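Local coordinates for protein dienelactone hydrolase (Anabaena variabilis, PDB 2O2G) that probably acts as a hydrolase of the dienelactone hydrolase family, with an alpha/beta-hydrolase fold, at residues 58-62 with 63-67. Numbering follows the deposited sequence.
Sequences EVLQQ and AGLAT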
ATOM      1  N   GLU A  58       9.532  -7.495  -4.264  1.00 27.96           N
ATOM      2  CA  GLU A  58      10.261  -8.611  -4.864  1.00 33.33           C
ATOM      3  C   GLU A  58       9.697  -9.936  -4.383  1.00 32.54           C
ATOM      4  O   GLU A  58       9.729 -10.921  -5.103  1.00 33.70           O
ATOM      5  CB  GLU A  58      11.764  -8.459  -4.567  1.00 33.06           C
ATOM      6  CG  GLU A  58      12.349  -7.291  -5.381  1.00 44.96           C
ATOM      7  CD  GLU A  58      13.638  -6.620  -4.829  1.00 45.57           C
ATOM      8  OE1 GLU A  58      14.039  -6.878  -3.661  1.00 63.95           O
ATOM      9  OE2 GLU A  58      14.222  -5.782  -5.582  1.00 55.96           O
ATOM     10  N   VAL A  59       9.181  -9.971  -3.163  1.00 33.05           N
ATOM     11  CA  VAL A  59       8.565 -11.204  -2.632  1.00 32.04           C
ATOM     12  C   VAL A  59       7.222 -11.461  -3.332  1.00 29.18           C
ATOM     13  O   VAL A  59       6.954 -12.572  -3.768  1.00 22.68           O
ATOM     14  CB  VAL A  59       8.393 -11.149  -1.091  1.00 30.02           C
ATOM     15  CG1 VAL A  59       7.703 -12.393  -0.586  1.00 30.86           C
ATOM     16  CG2 VAL A  59       9.738 -11.017  -0.430  1.00 31.64           C
ATOM     17  N   LEU A  60       6.415 -10.412  -3.505  1.00 26.14           N
ATOM     18  CA  LEU A  60       5.132 -10.518  -4.210  1.00 24.56           C
ATOM     19  C   LEU A  60       5.372 -10.936  -5.670  1.00 26.48           C
ATOM     20  O   LEU A  60       4.706 -11.838  -6.200  1.00 25.29           O
ATOM     21  CB  LEU A  60       4.360  -9.187  -4.151  1.00 27.46           C
ATOM     22  CG  LEU A  60       4.060  -8.647  -2.735  1.00 30.97           C
ATOM     23  CD1 LEU A  60       3.379  -7.280  -2.785  1.00 29.82           C
ATOM     24  CD2 LEU A  60       3.198  -9.610  -1.949  1.00 29.69           C
ATOM     25  N   GLN A  61       6.323 -10.288  -6.323  1.00 24.24           N
ATOM     26  CA  GLN A  61       6.664 -10.650  -7.722  1.00 25.67           C
ATOM     27  C   GLN A  61       7.005 -12.136  -7.852  1.00 27.68           C
ATOM     28  O   GLN A  61       6.609 -12.793  -8.806  1.00 26.00           O
ATOM     29  CB  GLN A  61       7.846  -9.823  -8.204  1.00 24.56           C
ATOM     30  CG  GLN A  61       7.559  -8.332  -8.387  1.00 23.45           C
ATOM     31  CD  GLN A  61       8.810  -7.493  -8.367  1.00 25.77           C
ATOM     32  OE1 GLN A  61       9.914  -7.985  -8.618  1.00 24.40           O
ATOM     33  NE2 GLN A  61       8.656  -6.221  -8.064  1.00 21.62           N
ATOM     34  N   GLN A  62       7.810 -12.639  -6.924  1.00 30.69           N
ATOM     35  CA  GLN A  62       8.222 -14.040  -6.900  1.00 30.23           C
ATOM     36  C   GLN A  62       7.028 -14.995  -6.746  1.00 29.97           C
ATOM     37  O   GLN A  62       7.082 -16.123  -7.191  1.00 25.81           O
ATOM     38  CB  GLN A  62       9.235 -14.274  -5.769  1.00 31.24           C
ATOM     39  CG  GLN A  62      10.681 -13.805  -6.105  1.00 37.92           C
ATOM     40  CD  GLN A  62      11.670 -13.809  -4.901  1.00 39.49           C
ATOM     41  OE1 GLN A  62      11.303 -14.065  -3.742  1.00 44.42           O
ATOM     42  NE2 GLN A  62      12.939 -13.508  -5.197  1.00 51.97           N
ATOM     43  N   ALA A  63       5.960 -14.542  -6.089  1.00 28.37           N
ATOM     44  CA  ALA A  63       4.767 -15.340  -5.964  1.00 29.25           C
ATOM     45  C   ALA A  63       3.888 -15.187  -7.219  1.00 30.43           C
ATOM     46  O   ALA A  63       2.899 -15.890  -7.352  1.00 32.19           O
ATOM     47  CB  ALA A  63       4.012 -14.971  -4.689  1.00 33.52           C
ATOM     48  N   GLY A  64       4.234 -14.262  -8.122  1.00 26.50           N
ATOM     49  CA  GLY A  64       3.500 -14.056  -9.385  1.00 26.40           C
ATOM     50  C   GLY A  64       2.541 -12.871  -9.429  1.00 27.74           C
ATOM     51  O   GLY A  64       1.673 -12.812 -10.305  1.00 27.29           O
ATOM     52  N   LEU A  65       2.677 -11.947  -8.468  1.00 27.37           N
ATOM     53  CA  LEU A  65       1.899 -10.726  -8.414  1.00 27.70           C
ATOM     54  C   LEU A  65       2.630  -9.577  -9.055  1.00 27.79           C
ATOM     55  O   LEU A  65       3.850  -9.417  -8.849  1.00 26.12           O
ATOM     56  CB  LEU A  65       1.645 -10.313  -6.967  1.00 28.77           C
ATOM     57  CG  LEU A  65       0.585 -11.137  -6.224  1.00 32.08           C
ATOM     58  CD1 LEU A  65       0.766 -11.030  -4.710  1.00 32.76           C
ATOM     59  CD2 LEU A  65      -0.843 -10.732  -6.666  1.00 30.20           C
ATOM     60  N   ALA A  66       1.878  -8.772  -9.805  1.00 29.06           N
ATOM     61  CA  ALA A  66       2.398  -7.543 -10.376  1.00 30.75           C
ATOM     62  C   ALA A  66       2.520  -6.553  -9.258  1.00 29.35           C
ATOM     63  O   ALA A  66       1.812  -6.674  -8.246  1.00 28.91           O
ATOM     64  CB  ALA A  66       1.450  -6.984 -11.436  1.00 33.36           C
ATOM     65  N   THR A  67       3.407  -5.568  -9.433  1.00 29.01           N
ATOM     66  CA  THR A  67       3.575  -4.486  -8.434  1.00 26.42           C
ATOM     67  C   THR A  67       3.794  -3.103  -9.081  1.00 25.45           C
ATOM     68  O   THR A  67       4.392  -3.004 -10.155  1.00 24.39           O
ATOM     69  CB  THR A  67       4.769  -4.753  -7.477  1.00 19.72           C
ATOM     70  OG1 THR A  67       6.009  -4.778  -8.209  1.00 24.91           O
ATOM     71  CG2 THR A  67       4.580  -6.084  -6.745  1.00 31.98           C
TER
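Leu65 N reaches back to Leu60 O (3.0 Å) in a nearly straight bond, 163° at the hydrogen, and this backward link shows how a Schellman motif ends a helix and turns the chain into a strand. The second link is Gly64 N to Gln61 O at 2.9 Å, while Ala63 N still makes a helical bond to Val59 O and a weak one to Leu60 O. Gly64 takes a positive phi of 102°, a backbone shape in which any side chain would press on the preceding carbonyl oxygen.

Past the turn, one polar side-chain pair ties helix to strand. The Gln61 chain runs extended beyond CG and brings NE2 to Thr67 OG1 (3.0 Å), the hydroxyl lying slightly off the amide plane and the two side chains crossing at about a right angle. With chi1 at 63°, Thr67 sets OG1 between its backbone N and carbonyl carbon, facing the amide, and leaves CG2 for the helix. Cut back to an alanine, Gln61 would probably leave the Thr67 hydroxyl without its amide donor and open a gap beside the strand. At the base of the same side chain, the CA-H of Gln61 points at Leu65 O (3.3 Å), a buried carbonyl oxygen with no conventional hydrogen-bond partner.

The apolar share belongs to Leu60, whose CD2 meets Leu65 CD1 at 3.9 Å, while its CB rests near Thr67 CG2.

The turn closes the helix of a right-handed beta-alpha-beta crossover, strand 36-41, helix 51-63, strand 66-70, in the alpha/beta-hydrolase sheet. Leu60 continues onto Val38 and Phe40, Leu65 packs on Phe218 of helix 206-221, and strand 66-70 lies between strands 36-41 and 22-29, Thr67 bonding through its backbone to Val29.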